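Local coordinates for protein CdnC (Chryseobacterium gregarium DSM 19109, PDB 7MGV) that is an ATP-grasp ligase that probably uses ATP to install omega-ester macrocycles in a ribosomally made graspetide precursor peptide, at residues Y142-L145 and E149-L152. Residues are numbered along the deposited sequence; the frame is centred on the assembly and turned at random.
Sequences YRRL and EEQL
R144 and E150 join helix 139-145 to the first turn of helix 148-158 by a salt bridge. From CB, the R144 chain sets out with CG anti to the backbone N (chi1 -171°) and stays extended as far as NE, which carries the guanidinium over to the second helix. CG already lies 3.6 Å from E150 OE1, and CD passes the same oxygen. NE then divides its hydrogen between the two carboxylate oxygens, 3.2 Å from E150 OE1 and equally far from E150 OE2, meeting each on its syn side. NH2 makes the shorter bond, 2.8 Å to E150 OE2, with a fairly straight N-H...O. The grip is thus side-on, through NE and NH2; E150 OE2 lies close to the guanidinium plane, yet NH2 approaches it from above the carboxylate plane, in keeping with the 41° between the two planes. With R144 cut back to alanine, the E150 carboxylate would probably lose its cationic mate across the contact and be freer to turn.

A second link uses the backbone: Q151 NE2 donates to L145 O over 2.7 Å, the oxygen lying in the amide plane of Q151 and the donor in the carbonyl plane, although the N-H...O angle of 130° is bent. L145 CD1 comes within 3.9 Å of the same Q151 NE2. The other end of the amide, Q151 OE1, accepts from I315 N, and Y293 of helix 280-293 touches all four side chains of the contact. Two consecutive helices joined by a short connection are tied here by a salt bridge and a side-chain-to-carbonyl hydrogen bond, and the pair packs on helix 280-293 and strand 310-316 of this ATP-grasp fold, with the Q151 side chain about 11 Å from the bound ADP.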
loop_
_atom_site.group_PDB
_atom_site.type_symbol
_atom_site.label_atom_id
_atom_site.label_comp_id
_atom_site.label_asym_id
_atom_site.label_seq_id
_atom_site.Cartn_x
_atom_site.Cartn_y
_atom_site.Cartn_z
ATOM N N TYR A 142 1.906 -4.359 -4.722
ATOM C CA TYR A 142 0.593 -4.964 -4.527
ATOM C C TYR A 142 -0.441 -3.917 -4.138
ATOM O O TYR A 142 -1.602 -3.992 -4.556
ATOM C CB TYR A 142 0.674 -6.059 -3.465
ATOM C CG TYR A 142 1.355 -7.324 -3.938
ATOM C CD1 TYR A 142 1.105 -7.838 -5.203
ATOM C CD2 TYR A 142 2.250 -8.003 -3.121
ATOM C CE1 TYR A 142 1.724 -8.995 -5.641
ATOM C CE2 TYR A 142 2.874 -9.159 -3.551
ATOM C CZ TYR A 142 2.608 -9.651 -4.811
ATOM O OH TYR A 142 3.228 -10.799 -5.243
ATOM N N ARG A 143 -0.035 -2.928 -3.338
ATOM C CA ARG A 143 -0.953 -1.860 -2.959
ATOM C C ARG A 143 -1.329 -1.004 -4.162
ATOM O O ARG A 143 -2.481 -0.575 -4.290
ATOM C CB ARG A 143 -0.331 -1.004 -1.856
ATOM C CG ARG A 143 -1.198 0.159 -1.402
ATOM C CD ARG A 143 -2.573 -0.310 -0.942
ATOM N NE ARG A 143 -3.452 0.815 -0.639
ATOM C CZ ARG A 143 -3.500 1.430 0.539
ATOM N NH1 ARG A 143 -2.714 1.028 1.531
ATOM N NH2 ARG A 143 -4.330 2.447 0.727
ATOM N N ARG A 144 -0.368 -0.746 -5.055
ATOM C CA ARG A 144 -0.681 -0.017 -6.280
ATOM C C ARG A 144 -1.645 -0.805 -7.156
ATOM O O ARG A 144 -2.551 -0.230 -7.768
ATOM C CB ARG A 144 0.592 0.302 -7.063
ATOM C CG ARG A 144 0.331 1.242 -8.231
ATOM C CD ARG A 144 1.415 1.198 -9.291
ATOM N NE ARG A 144 1.007 1.947 -10.478
ATOM C CZ ARG A 144 1.793 2.203 -11.519
ATOM N NH1 ARG A 144 3.048 1.775 -11.531
ATOM N NH2 ARG A 144 1.322 2.894 -12.548
ATOM N N LEU A 145 -1.466 -2.126 -7.230
ATOM C CA LEU A 145 -2.345 -2.939 -8.064
ATOM C C LEU A 145 -3.740 -3.107 -7.474
ATOM O O LEU A 145 -4.631 -3.601 -8.175
ATOM C CB LEU A 145 -1.716 -4.310 -8.312
ATOM C CG LEU A 145 -0.986 -4.458 -9.649
ATOM C CD1 LEU A 145 -1.909 -4.094 -10.801
ATOM C CD2 LEU A 145 0.269 -3.604 -9.679
ATOM N N GLU A 149 -9.393 0.967 -10.723
ATOM C CA GLU A 149 -9.592 2.116 -11.598
ATOM C C GLU A 149 -8.340 2.406 -12.415
ATOM O O GLU A 149 -8.425 2.671 -13.621
ATOM C CB GLU A 149 -9.993 3.338 -10.771
ATOM C CG GLU A 149 -10.807 4.370 -11.539
ATOM C CD GLU A 149 -11.302 5.500 -10.657
ATOM O OE1 GLU A 149 -11.265 6.663 -11.107
ATOM O OE2 GLU A 149 -11.729 5.226 -9.516
ATOM N N GLU A 150 -7.166 2.349 -11.778
ATOM C CA GLU A 150 -5.928 2.561 -12.519
ATOM C C GLU A 150 -5.682 1.433 -13.512
ATOM O O GLU A 150 -5.158 1.671 -14.604
ATOM C CB GLU A 150 -4.737 2.700 -11.571
ATOM C CG GLU A 150 -3.497 3.233 -12.277
ATOM C CD GLU A 150 -2.215 3.014 -11.502
ATOM O OE1 GLU A 150 -2.167 2.088 -10.664
ATOM O OE2 GLU A 150 -1.245 3.761 -11.745
ATOM N N GLN A 151 -6.044 0.198 -13.153
ATOM C CA GLN A 151 -5.942 -0.904 -14.105
ATOM C C GLN A 151 -6.740 -0.604 -15.366
ATOM O O GLN A 151 -6.230 -0.730 -16.486
ATOM C CB GLN A 151 -6.433 -2.208 -13.475
ATOM C CG GLN A 151 -5.565 -2.755 -12.366
ATOM C CD GLN A 151 -6.171 -3.990 -11.730
ATOM O OE1 GLN A 151 -6.951 -4.707 -12.359
ATOM N NE2 GLN A 151 -5.819 -4.243 -10.475
ATOM N N LEU A 152 -8.001 -0.194 -15.199
ATOM C CA LEU A 152 -8.843 0.083 -16.358
ATOM C C LEU A 152 -8.311 1.263 -17.164
ATOM O O LEU A 152 -8.272 1.210 -18.399
ATOM C CB LEU A 152 -10.283 0.331 -15.911
ATOM C CG LEU A 152 -10.994 -0.904 -15.348
ATOM C CD1 LEU A 152 -12.390 -0.562 -14.846
ATOM C CD2 LEU A 152 -11.051 -2.007 -16.395
#